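Local coordinates for protein TarM (Staphylococcus aureus subsp. aureus 21178, PDB 4X7R) that is a glycosyltransferase of the GT-B fold, with uridine-5'-diphosphate and 3YW bound in the cleft between its domains, at residues His152-Phe157 against Val167-Lys172; Gly322-Met327 against Glu391-Val396; Lys351-Gly356 against Asn376-Gly381. The protein carries 1 engineered substitution. All coordinates share one frame; numbering follows the deposited sequence.

Contact 1: residues His152-Phe157 against Val167-Lys172; sequences HMKETF and VFYDEK
The extended chi1 (-178°) and chi2 (176°) carry Met153 SD to the rim of the Phe168 ring, in its plane and 3.7 Å from Phe168 CE1, a Met-aromatic contact at the edge; the bend at chi3 turns only the terminal methyl. An unbranched, polarisable thioether can lie along a ring edge; the same Phe168 ring is stacked with Tyr43 and meets Phe70 edge-to-face. On the other side of the sheet Lys154 also leaves with CG anti to its nitrogen (chi1 178°), and its aliphatic chain crosses Tyr169, CD lying 3.4 Å from the Tyr169 OH. Two later bends carry Lys154 NZ back to within 3.6 Å of Val167 CG2. These pairs belong to the beta hairpin of strands 150-157 and 163-169, in the large antiparallel sheet of TarM. Lys154 and Val167 form a hydrogen-bonded pair, with Lys154 N giving to Val167 O at 2.9 Å and Val167 N to Lys154 O at 2.8 Å. Further along, Tyr169 N reaches His152 O at 2.9 Å. His152 and Met153 together face Ser145 in a classic beta bulge, while His152 ND1 bonds to Tyr43 OH.

Contact 2: residues Gly322-Met327 against Glu391-Val396; sequences GHISRM and EDFKLV. With UDP (uridine-5'-diphosphate), chain E; SGN (2-deoxy-6-O-sulfo-2-(sulfoamino)-alpha-D-glucopyranose), chain C; 3YW ((2S)-2,3-dihydroxypropyl 2-acetamido-2-deoxy-alpha-D-glucopyranoside), chain F.
Phe393 lays the face of its ring against Gly322, whose CA sits over the ring centre, 3.5 Å from the centroid and 6° off the normal. This CH-pi contact needs glycine, since a beta carbon here would run into Phe393 CD2. Ile324 comes to the same ring from another direction: its CD1 touches Phe393 CE2 at 3.5 Å, at the edge and in the ring plane. The other branch of Ile324, CG2, is anti to the backbone nitrogen and packs against UDP, 3.5 Å from C4 of the uracil. One branched residue therefore joins the aromatic packing to the nucleotide. Between the strands, Gly322 N donates to Leu395 O at 3.0 Å, a bond of the parallel pairing in which Gly322 faces Val396. Beyond the strand end, Arg326 bends at chi3 (-65°) and presents its guanidinium edge to phosphate, sulfo and hydroxyl oxygens. NE bonds to UDP O2B at 2.9 Å and NH2 to UDP O3B at 2.7 Å, while NH1 turns to SGN, giving to O3 at 2.8 Å and also to O1S. The O2 atom of 3YW lies over one guanidinium face. Lys331 also bonds to UDP. Bonds at all three guanidinium nitrogens should fix the rotation of the group, and its positive charge probably offsets the negative charges of the diphosphate and of the sulfoamino group of SGN.

Contact 3: residues Lys351-Gly356 against Asn376-Gly381; sequences KFHIYG and NVFLKG. With UDP (uridine-5'-diphosphate), chain E.
Hydrogen bonds between Phe352 and its neighbours begin the pairing: Phe352 N takes hold of Asn376 O at 2.8 Å, and Phe378 N gives to Phe352 O at 2.8 Å. Ile354 continues the ladder with its N to Phe378 O and its O to Lys380 N. At the far end Gly356 N meets Gly381 O at 2.9 Å. Both glycines suit their backbone angles: phi is positive at each, and a beta carbon on Gly356 would be jammed against the preceding carbonyl.

Apolar contacts fill the face bearing Phe352, Ile354, Val377 and Leu379. Ile354 CD1 reaches across to Val377 CG1 at 3.7 Å, and branched residues suit this strand core, which helices 333-346 and 361-370 cover.

Lysine-aromatic packing occupies the opposite face. Lys380 lies alongside Tyr355, with CB over the ring 3.7 Å from its centroid; with chi2 extended (-162°), Lys380 CD comes over one face of His353, 4.0 Å from that ring's centroid, and the bend at chi3 (101°) directs only CE and NZ. A long aliphatic chain with a polar end can cover both rings while remaining exposed. Lys351 CE also packs obliquely against the Phe378 ring, 3.6 Å from Phe378 CE2, and Lys351 NZ makes a weak bond to His353 NE2. His353 ND1 is buried without a partner.

Strand 351-355, helix 361-370 and strand 377-381 form a beta-alpha-beta crossover, the repeating element of the Rossmann-like domains of the GT-B fold, with Tyr355 and Gly356, at the C-terminal end of strand 351-355, forming part of the UDP pocket.

Overall arrangement
Contacts 2 and 3 are parts of one parallel sheet, their centres 8 Å apart. Strands 320-324 and 351-355 are neighbours in it, joined by His323 O to Tyr355 N (2.8 Å) and His323 N to His353 O (3.0 Å), while Phe393 packs on Tyr355. Contact 3 is nested within the chain loop that contact 2 closes, and both touch UDP. Contact 1 belongs to the separate antiparallel sheet, its centre about 42 Å from that of contact 2, on the opposite side of the chain's centre. The Phe168 side chain lies about 10 Å from a bound SUS and about 11 Å from IDS.

Contact 1: residues His152-Phe157 against Val167-Lys172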
loop_
_atom_site.group_PDB
_atom_site.type_symbol
_atom_site.label_atom_id
_atom_site.label_comp_id
_atom_site.label_asym_id
_atom_site.label_seq_id
_atom_site.Cartn_x
_atom_site.Cartn_y
_atom_site.Cartn_z
ATOM N N HIS A 152 20.202 -2.005 -14.326
ATOM C CA HIS A 152 19.063 -1.095 -14.225
ATOM C C HIS A 152 19.421 0.132 -13.397
ATOM O O HIS A 152 18.804 1.178 -13.539
ATOM C CB HIS A 152 17.775 -1.810 -13.726
ATOM C CG HIS A 152 17.789 -2.233 -12.279
ATOM N ND1 HIS A 152 17.262 -1.422 -11.288
ATOM C CD2 HIS A 152 18.200 -3.395 -11.714
ATOM C CE1 HIS A 152 17.398 -2.096 -10.156
ATOM N NE2 HIS A 152 17.943 -3.290 -10.360
ATOM N N MET A 153 20.455 0.013 -12.577
ATOM C CA MET A 153 20.852 1.082 -11.675
ATOM C C MET A 153 22.320 1.030 -11.295
ATOM O O MET A 153 22.895 -0.041 -11.170
ATOM C CB MET A 153 19.970 1.008 -10.394
ATOM C CG MET A 153 20.229 2.103 -9.353
ATOM S SD MET A 153 19.102 2.049 -7.905
ATOM C CE MET A 153 19.408 0.415 -7.267
ATOM N N LYS A 154 22.908 2.203 -11.082
ATOM C CA LYS A 154 24.267 2.390 -10.559
ATOM C C LYS A 154 24.139 3.334 -9.358
ATOM O O LYS A 154 23.497 4.377 -9.462
ATOM C CB LYS A 154 25.220 2.963 -11.621
ATOM C CG LYS A 154 26.667 3.236 -11.136
ATOM C CD LYS A 154 27.435 3.990 -12.209
ATOM C CE LYS A 154 28.336 5.079 -11.680
ATOM N NZ LYS A 154 27.719 6.427 -11.837
ATOM N N GLU A 155 24.717 2.956 -8.223
ATOM C CA GLU A 155 24.740 3.816 -7.029
ATOM C C GLU A 155 26.165 4.144 -6.705
ATOM O O GLU A 155 27.040 3.296 -6.878
ATOM C CB GLU A 155 24.066 3.166 -5.816
ATOM C CG GLU A 155 22.556 3.062 -5.949
ATOM C CD GLU A 155 21.950 2.115 -4.936
ATOM O OE1 GLU A 155 22.420 0.957 -4.854
ATOM O OE2 GLU A 155 21.014 2.532 -4.218
ATOM N N THR A 156 26.427 5.391 -6.316
ATOM C CA THR A 156 27.778 5.826 -5.894
ATOM C C THR A 156 27.794 6.014 -4.375
ATOM O O THR A 156 26.844 6.565 -3.814
ATOM C CB THR A 156 28.235 7.069 -6.659
ATOM O OG1 THR A 156 28.171 6.781 -8.051
ATOM C CG2 THR A 156 29.648 7.488 -6.308
ATOM N N PHE A 157 28.896 5.617 -3.727
ATOM C CA PHE A 157 29.035 5.720 -2.256
ATOM C C PHE A 157 30.049 6.734 -1.807
ATOM O O PHE A 157 31.077 6.881 -2.447
ATOM C CB PHE A 157 29.340 4.351 -1.618
ATOM C CG PHE A 157 28.262 3.333 -1.891
ATOM C CD1 PHE A 157 28.290 2.555 -3.052
ATOM C CD2 PHE A 157 27.189 3.187 -1.024
ATOM C CE1 PHE A 157 27.285 1.634 -3.316
ATOM C CE2 PHE A 157 26.178 2.264 -1.293
ATOM C CZ PHE A 157 26.223 1.507 -2.446
ATOM N N VAL A 167 22.223 6.546 -10.768
ATOM C CA VAL A 167 22.004 6.579 -12.216
ATOM C C VAL A 167 21.031 5.427 -12.535
ATOM O O VAL A 167 21.244 4.305 -12.072
ATOM C CB VAL A 167 23.330 6.479 -13.016
ATOM C CG1 VAL A 167 23.076 6.567 -14.510
ATOM C CG2 VAL A 167 24.338 7.548 -12.564
ATOM N N PHE A 168 19.977 5.712 -13.310
ATOM C CA PHE A 168 19.026 4.705 -13.759
ATOM C C PHE A 168 19.273 4.417 -15.229
ATOM O O PHE A 168 19.468 5.356 -16.003
ATOM C CB PHE A 168 17.577 5.167 -13.517
ATOM C CG PHE A 168 17.254 5.393 -12.063
ATOM C CD1 PHE A 168 17.585 4.442 -11.102
ATOM C CD2 PHE A 168 16.536 6.507 -11.662
ATOM C CE1 PHE A 168 17.264 4.639 -9.753
ATOM C CE2 PHE A 168 16.186 6.686 -10.315
ATOM C CZ PHE A 168 16.573 5.762 -9.368
ATOM N N TYR A 169 19.206 3.122 -15.624
ATOM C CA TYR A 169 19.485 2.662 -16.981
ATOM C C TYR A 169 18.266 2.017 -17.583
ATOM O O TYR A 169 17.555 1.263 -16.894
ATOM C CB TYR A 169 20.655 1.665 -16.997
ATOM C CG TYR A 169 21.947 2.234 -16.473
ATOM C CD1 TYR A 169 22.221 2.243 -15.112
ATOM C CD2 TYR A 169 22.914 2.739 -17.342
ATOM C CE1 TYR A 169 23.408 2.776 -14.621
ATOM C CE2 TYR A 169 24.118 3.256 -16.864
ATOM C CZ TYR A 169 24.356 3.278 -15.498
ATOM O OH TYR A 169 25.520 3.815 -15.004
ATOM N N ASP A 170 18.006 2.330 -18.869
ATOM C CA ASP A 170 16.838 1.828 -19.599
ATOM C C ASP A 170 16.952 0.318 -19.957
ATOM O O ASP A 170 17.921 -0.351 -19.552
ATOM C CB ASP A 170 16.518 2.732 -20.802
ATOM C CG ASP A 170 17.545 2.713 -21.929
ATOM O OD1 ASP A 170 18.259 1.698 -22.070
ATOM O OD2 ASP A 170 17.534 3.646 -22.752
ATOM N N GLU A 171 15.980 -0.203 -20.727
ATOM C CA GLU A 171 15.940 -1.614 -21.153
ATOM C C GLU A 171 17.115 -2.044 -22.027
ATOM O O GLU A 171 17.434 -3.242 -22.059
ATOM C CB GLU A 171 14.604 -1.977 -21.835
ATOM C CG GLU A 171 13.403 -1.897 -20.899
ATOM C CD GLU A 171 13.230 -2.968 -19.830
ATOM O OE1 GLU A 171 13.890 -4.032 -19.902
ATOM O OE2 GLU A 171 12.395 -2.743 -18.924
ATOM N N LYS A 172 17.809 -1.067 -22.663
ATOM C CA LYS A 172 18.981 -1.332 -23.499
ATOM C C LYS A 172 20.319 -1.035 -22.789
ATOM O O LYS A 172 21.382 -1.221 -23.377
ATOM C CB LYS A 172 18.859 -0.635 -24.866
ATOM C CG LYS A 172 17.632 -1.101 -25.645
ATOM C CD LYS A 172 17.603 -0.645 -27.095
ATOM C CE LYS A 172 16.303 -1.070 -27.758
ATOM N NZ LYS A 172 15.167 -0.204 -27.383
#

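Contact 2: residues Gly322-Met327 against Glu391-Val396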
loop_
_atom_site.group_PDB
_atom_site.type_symbol
_atom_site.label_atom_id
_atom_site.label_comp_id
_atom_site.label_asym_id
_atom_site.label_seq_id
_atom_site.Cartn_x
_atom_site.Cartn_y
_atom_site.Cartn_z
ATOM N N GLY A 322 -11.802 -15.384 12.446
ATOM C CA GLY A 322 -10.875 -14.855 11.454
ATOM C C GLY A 322 -10.441 -13.424 11.673
ATOM O O GLY A 322 -11.137 -12.648 12.334
ATOM N N HIS A 323 -9.276 -13.073 11.104
ATOM C CA HIS A 323 -8.699 -11.733 11.141
ATOM C C HIS A 323 -7.784 -11.592 9.930
ATOM O O HIS A 323 -6.772 -12.285 9.848
ATOM C CB HIS A 323 -7.946 -11.479 12.459
ATOM C CG HIS A 323 -7.468 -10.071 12.623
ATOM N ND1 HIS A 323 -8.126 -9.181 13.439
ATOM C CD2 HIS A 323 -6.391 -9.456 12.088
ATOM C CE1 HIS A 323 -7.453 -8.045 13.346
ATOM N NE2 HIS A 323 -6.405 -8.164 12.538
ATOM N N ILE A 324 -8.173 -10.732 8.964
ATOM C CA ILE A 324 -7.428 -10.478 7.726
ATOM C C ILE A 324 -7.043 -9.005 7.677
ATOM O O ILE A 324 -7.919 -8.159 7.486
ATOM C CB ILE A 324 -8.232 -10.897 6.447
ATOM C CG1 ILE A 324 -8.756 -12.355 6.512
ATOM C CG2 ILE A 324 -7.397 -10.679 5.184
ATOM C CD1 ILE A 324 -9.888 -12.668 5.469
ATOM N N SER A 325 -5.739 -8.687 7.843
ATOM C CA SER A 325 -5.250 -7.304 7.801
ATOM C C SER A 325 -3.746 -7.210 7.538
ATOM O O SER A 325 -3.044 -8.229 7.514
ATOM C CB SER A 325 -5.556 -6.599 9.125
ATOM O OG SER A 325 -4.666 -6.998 10.155
ATOM N N ARG A 326 -3.246 -5.955 7.390
ATOM C CA ARG A 326 -1.823 -5.635 7.361
ATOM C C ARG A 326 -1.455 -5.831 8.847
ATOM O O ARG A 326 -2.235 -5.409 9.720
ATOM C CB ARG A 326 -1.598 -4.154 7.018
ATOM C CG ARG A 326 -1.850 -3.772 5.583
ATOM C CD ARG A 326 -1.534 -2.294 5.357
ATOM N NE ARG A 326 -2.438 -1.419 6.110
ATOM C CZ ARG A 326 -2.047 -0.460 6.942
ATOM N NH1 ARG A 326 -0.757 -0.216 7.127
ATOM N NH2 ARG A 326 -2.943 0.271 7.590
ATOM N N MET A 327 -0.328 -6.511 9.144
ATOM C CA MET A 327 0.035 -6.754 10.548
ATOM C C MET A 327 0.823 -5.567 11.077
ATOM O O MET A 327 2.053 -5.578 11.098
ATOM C CB MET A 327 0.759 -8.091 10.718
ATOM C CG MET A 327 -0.078 -9.265 10.302
ATOM S SD MET A 327 0.557 -10.726 11.113
ATOM C CE MET A 327 -0.517 -11.930 10.490
ATOM N N GLU A 391 -14.986 -17.746 3.975
ATOM C CA GLU A 391 -15.910 -18.888 3.977
ATOM C C GLU A 391 -15.590 -19.820 5.161
ATOM O O GLU A 391 -16.501 -20.388 5.769
ATOM C CB GLU A 391 -15.805 -19.676 2.655
ATOM C CG GLU A 391 -15.938 -18.848 1.385
ATOM C CD GLU A 391 -16.123 -19.656 0.114
ATOM O OE1 GLU A 391 -17.171 -20.332 -0.021
ATOM O OE2 GLU A 391 -15.227 -19.595 -0.758
ATOM N N ASP A 392 -14.291 -19.943 5.497
ATOM C CA ASP A 392 -13.794 -20.778 6.591
ATOM C C ASP A 392 -14.060 -20.207 7.985
ATOM O O ASP A 392 -13.914 -20.938 8.961
ATOM C CB ASP A 392 -12.288 -21.056 6.415
ATOM C CG ASP A 392 -11.921 -21.892 5.202
ATOM O OD1 ASP A 392 -12.610 -22.918 4.953
ATOM O OD2 ASP A 392 -10.908 -21.559 4.533
ATOM N N PHE A 393 -14.424 -18.912 8.098
ATOM C CA PHE A 393 -14.651 -18.295 9.412
ATOM C C PHE A 393 -16.118 -18.284 9.823
ATOM O O PHE A 393 -16.989 -18.093 8.978
ATOM C CB PHE A 393 -14.080 -16.862 9.484
ATOM C CG PHE A 393 -12.726 -16.574 8.868
ATOM C CD1 PHE A 393 -11.659 -17.456 9.034
ATOM C CD2 PHE A 393 -12.486 -15.370 8.212
ATOM C CE1 PHE A 393 -10.400 -17.170 8.489
ATOM C CE2 PHE A 393 -11.224 -15.080 7.675
ATOM C CZ PHE A 393 -10.190 -15.981 7.815
ATOM N N LYS A 394 -16.388 -18.482 11.127
ATOM C CA LYS A 394 -17.734 -18.424 11.717
ATOM C C LYS A 394 -18.074 -16.936 11.997
ATOM O O LYS A 394 -19.221 -16.503 11.840
ATOM C CB LYS A 394 -17.783 -19.254 13.015
ATOM C CG LYS A 394 -19.176 -19.367 13.622
ATOM C CD LYS A 394 -19.291 -20.540 14.557
ATOM C CE LYS A 394 -20.728 -20.766 14.944
ATOM N NZ LYS A 394 -20.902 -22.057 15.655
ATOM N N LEU A 395 -17.047 -16.170 12.409
ATOM C CA LEU A 395 -17.109 -14.740 12.686
ATOM C C LEU A 395 -15.737 -14.110 12.507
ATOM O O LEU A 395 -14.722 -14.806 12.416
ATOM C CB LEU A 395 -17.706 -14.425 14.078
ATOM C CG LEU A 395 -16.917 -14.902 15.293
ATOM C CD1 LEU A 395 -16.381 -13.738 16.089
ATOM C CD2 LEU A 395 -17.768 -15.761 16.160
ATOM N N VAL A 396 -15.716 -12.784 12.449
ATOM C CA VAL A 396 -14.502 -12.000 12.282
ATOM C C VAL A 396 -14.379 -11.038 13.468
ATOM O O VAL A 396 -15.372 -10.659 14.092
ATOM C CB VAL A 396 -14.455 -11.341 10.868
ATOM C CG1 VAL A 396 -13.538 -10.129 10.808
ATOM C CG2 VAL A 396 -14.069 -12.368 9.805
HETATM N N1 UDP E . -5.864 -7.938 2.619
HETATM C C2 UDP E . -5.733 -9.052 1.811
HETATM N N3 UDP E . -4.985 -10.075 2.344
HETATM C C4 UDP E . -4.347 -10.090 3.565
HETATM C C5 UDP E . -4.483 -8.878 4.332
HETATM C C6 UDP E . -5.222 -7.862 3.848
HETATM O O2 UDP E . -6.241 -9.135 0.700
HETATM O O4 UDP E . -3.741 -11.117 3.925
HETATM C "C1'" UDP E . -6.820 -6.896 2.165
HETATM C "C2'" UDP E . -8.237 -7.073 2.704
HETATM O "O2'" UDP E . -8.985 -7.959 1.888
HETATM C "C3'" UDP E . -8.771 -5.642 2.627
HETATM C "C4'" UDP E . -7.530 -4.797 2.900
HETATM O "O4'" UDP E . -6.383 -5.636 2.625
HETATM O "O3'" UDP E . -9.425 -5.276 1.411
HETATM C "C5'" UDP E . -7.441 -4.238 4.297
HETATM O "O5'" UDP E . -8.399 -3.159 4.371
HETATM P PA UDP E . -8.764 -2.325 5.693
HETATM O O1A UDP E . -9.531 -1.121 5.300
HETATM O O2A UDP E . -9.588 -3.225 6.627
HETATM O O3A UDP E . -7.430 -1.919 6.398
HETATM P PB UDP E . -6.099 -1.187 5.881
HETATM O O1B UDP E . -6.459 -0.133 4.866
HETATM O O2B UDP E . -5.145 -2.203 5.244
HETATM O O3B UDP E . -5.430 -0.504 7.058
HETATM C C1 SGN C . 1.755 3.207 4.399
HETATM C C2 SGN C . 1.767 2.094 5.487
HETATM C C3 SGN C . 2.002 0.682 4.870
HETATM C C4 SGN C . 1.100 0.424 3.646
HETATM C C5 SGN C . 1.125 1.620 2.662
HETATM C C6 SGN C . 0.172 1.404 1.490
HETATM N N2 SGN C . 2.780 2.399 6.509
HETATM O O3 SGN C . 1.738 -0.343 5.849
HETATM O O4 SGN C . 1.507 -0.777 2.961
HETATM O O5 SGN C . 0.794 2.882 3.346
HETATM O O6 SGN C . -1.142 1.222 2.013
HETATM S S1 SGN C . 2.051 2.991 7.965
HETATM O O1S SGN C . 1.199 1.887 8.595
HETATM O O2S SGN C . 1.168 4.219 7.671
HETATM O O3S SGN C . 3.195 3.394 8.907
HETATM S S2 SGN C . -1.928 -0.048 1.718
HETATM O O4S SGN C . -3.162 -0.021 2.633
HETATM O O5S SGN C . -1.122 -1.315 1.990
HETATM O O6S SGN C . -2.316 0.018 0.242
HETATM O O3A 3YW F . -1.867 4.922 5.508
HETATM C C4A 3YW F . -4.678 2.876 4.110
HETATM C C5A 3YW F . -3.599 3.317 5.068
HETATM O O5 3YW F . -7.736 2.981 3.786
HETATM C C6A 3YW F . -2.928 4.594 4.625
HETATM C C5 3YW F . -8.789 2.010 3.722
HETATM C C6 3YW F . -9.455 2.188 2.378
HETATM C C4 3YW F . -9.711 2.213 4.922
HETATM O O6 3YW F . -9.973 3.500 2.210
HETATM C C3 3YW F . -8.928 1.877 6.187
HETATM O O4 3YW F . -10.835 1.344 4.831
HETATM O O3 3YW F . -9.717 2.069 7.362
HETATM O O7 3YW F . -6.892 3.739 8.740
HETATM C C7 3YW F . -6.479 2.624 8.439
HETATM C C8 3YW F . -5.665 1.795 9.387
HETATM N N2 3YW F . -6.734 2.071 7.252
HETATM C C2 3YW F . -7.623 2.670 6.269
HETATM C C1 3YW F . -6.894 2.891 4.931
HETATM O O1 3YW F . -5.733 2.137 4.730
HETATM O O2 3YW F . -2.629 2.275 5.181
#

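Contact 3: residues Lys351-Gly356 against Asn376-Gly381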
loop_
_atom_site.group_PDB
_atom_site.type_symbol
_atom_site.label_atom_id
_atom_site.label_comp_id
_atom_site.label_asym_id
_atom_site.label_seq_id
_atom_site.Cartn_x
_atom_site.Cartn_y
_atom_site.Cartn_z
ATOM N N LYS A 351 -10.657 -21.779 17.235
ATOM C CA LYS A 351 -9.455 -21.485 16.465
ATOM C C LYS A 351 -9.444 -20.021 16.010
ATOM O O LYS A 351 -10.496 -19.466 15.681
ATOM C CB LYS A 351 -9.369 -22.402 15.229
ATOM C CG LYS A 351 -9.020 -23.866 15.517
ATOM C CD LYS A 351 -8.893 -24.699 14.219
ATOM C CE LYS A 351 -7.613 -24.465 13.431
ATOM N NZ LYS A 351 -7.707 -24.976 12.036
ATOM N N PHE A 352 -8.249 -19.410 15.961
ATOM C CA PHE A 352 -8.053 -18.042 15.504
ATOM C C PHE A 352 -7.093 -18.072 14.324
ATOM O O PHE A 352 -5.941 -18.495 14.467
ATOM C CB PHE A 352 -7.555 -17.123 16.639
ATOM C CG PHE A 352 -8.582 -16.793 17.704
ATOM C CD1 PHE A 352 -8.917 -17.720 18.686
ATOM C CD2 PHE A 352 -9.188 -15.544 17.745
ATOM C CE1 PHE A 352 -9.873 -17.417 19.663
ATOM C CE2 PHE A 352 -10.136 -15.240 18.732
ATOM C CZ PHE A 352 -10.473 -16.179 19.681
ATOM N N HIS A 353 -7.602 -17.684 13.136
ATOM C CA HIS A 353 -6.850 -17.634 11.881
ATOM C C HIS A 353 -6.506 -16.191 11.576
ATOM O O HIS A 353 -7.401 -15.391 11.276
ATOM C CB HIS A 353 -7.669 -18.228 10.721
ATOM C CG HIS A 353 -7.834 -19.716 10.751
ATOM N ND1 HIS A 353 -8.224 -20.411 9.622
ATOM C CD2 HIS A 353 -7.673 -20.595 11.770
ATOM C CE1 HIS A 353 -8.291 -21.678 9.989
ATOM N NE2 HIS A 353 -7.968 -21.835 11.271
ATOM N N ILE A 354 -5.210 -15.850 11.656
ATOM C CA ILE A 354 -4.741 -14.494 11.428
ATOM C C ILE A 354 -3.946 -14.424 10.129
ATOM O O ILE A 354 -2.860 -14.998 10.037
ATOM C CB ILE A 354 -3.976 -13.920 12.665
ATOM C CG1 ILE A 354 -4.780 -14.128 13.981
ATOM C CG2 ILE A 354 -3.611 -12.443 12.456
ATOM C CD1 ILE A 354 -4.059 -13.774 15.262
ATOM N N TYR A 355 -4.496 -13.718 9.123
ATOM C CA TYR A 355 -3.868 -13.539 7.817
ATOM C C TYR A 355 -3.221 -12.181 7.676
ATOM O O TYR A 355 -3.717 -11.195 8.230
ATOM C CB TYR A 355 -4.887 -13.736 6.686
ATOM C CG TYR A 355 -5.312 -15.174 6.488
ATOM C CD1 TYR A 355 -6.372 -15.715 7.211
ATOM C CD2 TYR A 355 -4.667 -15.993 5.559
ATOM C CE1 TYR A 355 -6.780 -17.033 7.019
ATOM C CE2 TYR A 355 -5.071 -17.313 5.358
ATOM C CZ TYR A 355 -6.123 -17.828 6.097
ATOM O OH TYR A 355 -6.535 -19.118 5.909
ATOM N N GLY A 356 -2.149 -12.138 6.892
ATOM C CA GLY A 356 -1.415 -10.919 6.590
ATOM C C GLY A 356 0.049 -10.985 6.955
ATOM O O GLY A 356 0.530 -12.009 7.452
ATOM N N ASN A 376 -4.114 -23.121 19.034
ATOM C CA ASN A 376 -5.382 -22.427 18.781
ATOM C C ASN A 376 -5.282 -21.175 17.903
ATOM O O ASN A 376 -6.269 -20.798 17.271
ATOM C CB ASN A 376 -6.064 -22.075 20.101
ATOM C CG ASN A 376 -6.479 -23.270 20.925
ATOM O OD1 ASN A 376 -5.665 -23.902 21.605
ATOM N ND2 ASN A 376 -7.760 -23.597 20.893
ATOM N N VAL A 377 -4.120 -20.508 17.899
ATOM C CA VAL A 377 -3.902 -19.284 17.131
ATOM C C VAL A 377 -2.867 -19.557 16.028
ATOM O O VAL A 377 -1.759 -20.001 16.327
ATOM C CB VAL A 377 -3.523 -18.091 18.049
ATOM C CG1 VAL A 377 -3.335 -16.813 17.245
ATOM C CG2 VAL A 377 -4.564 -17.887 19.145
ATOM N N PHE A 378 -3.237 -19.299 14.759
ATOM C CA PHE A 378 -2.378 -19.583 13.613
ATOM C C PHE A 378 -2.126 -18.404 12.675
ATOM O O PHE A 378 -3.050 -17.892 12.039
ATOM C CB PHE A 378 -2.902 -20.811 12.839
ATOM C CG PHE A 378 -3.126 -22.030 13.707
ATOM C CD1 PHE A 378 -2.090 -22.921 13.962
ATOM C CD2 PHE A 378 -4.368 -22.278 14.282
ATOM C CE1 PHE A 378 -2.296 -24.041 14.773
ATOM C CE2 PHE A 378 -4.566 -23.391 15.105
ATOM C CZ PHE A 378 -3.531 -24.268 15.337
ATOM N N LEU A 379 -0.855 -17.993 12.585
ATOM C CA LEU A 379 -0.390 -16.924 11.703
ATOM C C LEU A 379 -0.260 -17.541 10.304
ATOM O O LEU A 379 0.747 -18.176 9.973
ATOM C CB LEU A 379 0.947 -16.354 12.223
ATOM C CG LEU A 379 0.906 -15.045 13.032
ATOM C CD1 LEU A 379 -0.212 -15.029 14.087
ATOM C CD2 LEU A 379 2.243 -14.778 13.688
ATOM N N LYS A 380 -1.342 -17.406 9.519
ATOM C CA LYS A 380 -1.523 -18.003 8.192
ATOM C C LYS A 380 -0.918 -17.274 6.985
ATOM O O LYS A 380 -1.105 -17.713 5.845
ATOM C CB LYS A 380 -2.998 -18.405 7.974
ATOM C CG LYS A 380 -3.481 -19.468 8.956
ATOM C CD LYS A 380 -4.735 -20.174 8.493
ATOM C CE LYS A 380 -4.442 -21.528 7.889
ATOM N NZ LYS A 380 -5.691 -22.262 7.552
ATOM N N GLY A 381 -0.160 -16.209 7.240
ATOM C CA GLY A 381 0.480 -15.419 6.184
ATOM C C GLY A 381 -0.490 -14.614 5.332
ATOM O O GLY A 381 -1.701 -14.651 5.560
HETATM N N1 UDP E . -5.864 -7.938 2.619
HETATM C C2 UDP E . -5.733 -9.052 1.811
HETATM N N3 UDP E . -4.985 -10.075 2.344
HETATM C C4 UDP E . -4.347 -10.090 3.565
HETATM C C5 UDP E . -4.483 -8.878 4.332
HETATM C C6 UDP E . -5.222 -7.862 3.848
HETATM O O2 UDP E . -6.241 -9.135 0.700
HETATM O O4 UDP E . -3.741 -11.117 3.925
HETATM C "C1'" UDP E . -6.820 -6.896 2.165
HETATM C "C2'" UDP E . -8.237 -7.073 2.704
HETATM O "O2'" UDP E . -8.985 -7.959 1.888
HETATM C "C3'" UDP E . -8.771 -5.642 2.627
HETATM C "C4'" UDP E . -7.530 -4.797 2.900
HETATM O "O4'" UDP E . -6.383 -5.636 2.625
HETATM O "O3'" UDP E . -9.425 -5.276 1.411
HETATM C "C5'" UDP E . -7.441 -4.238 4.297
HETATM O "O5'" UDP E . -8.399 -3.159 4.371
HETATM P PA UDP E . -8.764 -2.325 5.693
HETATM O O1A UDP E . -9.531 -1.121 5.300
HETATM O O2A UDP E . -9.588 -3.225 6.627
HETATM O O3A UDP E . -7.430 -1.919 6.398
HETATM P PB UDP E . -6.099 -1.187 5.881
HETATM O O1B UDP E . -6.459 -0.133 4.866
HETATM O O2B UDP E . -5.145 -2.203 5.244
HETATM O O3B UDP E . -5.430 -0.504 7.058
#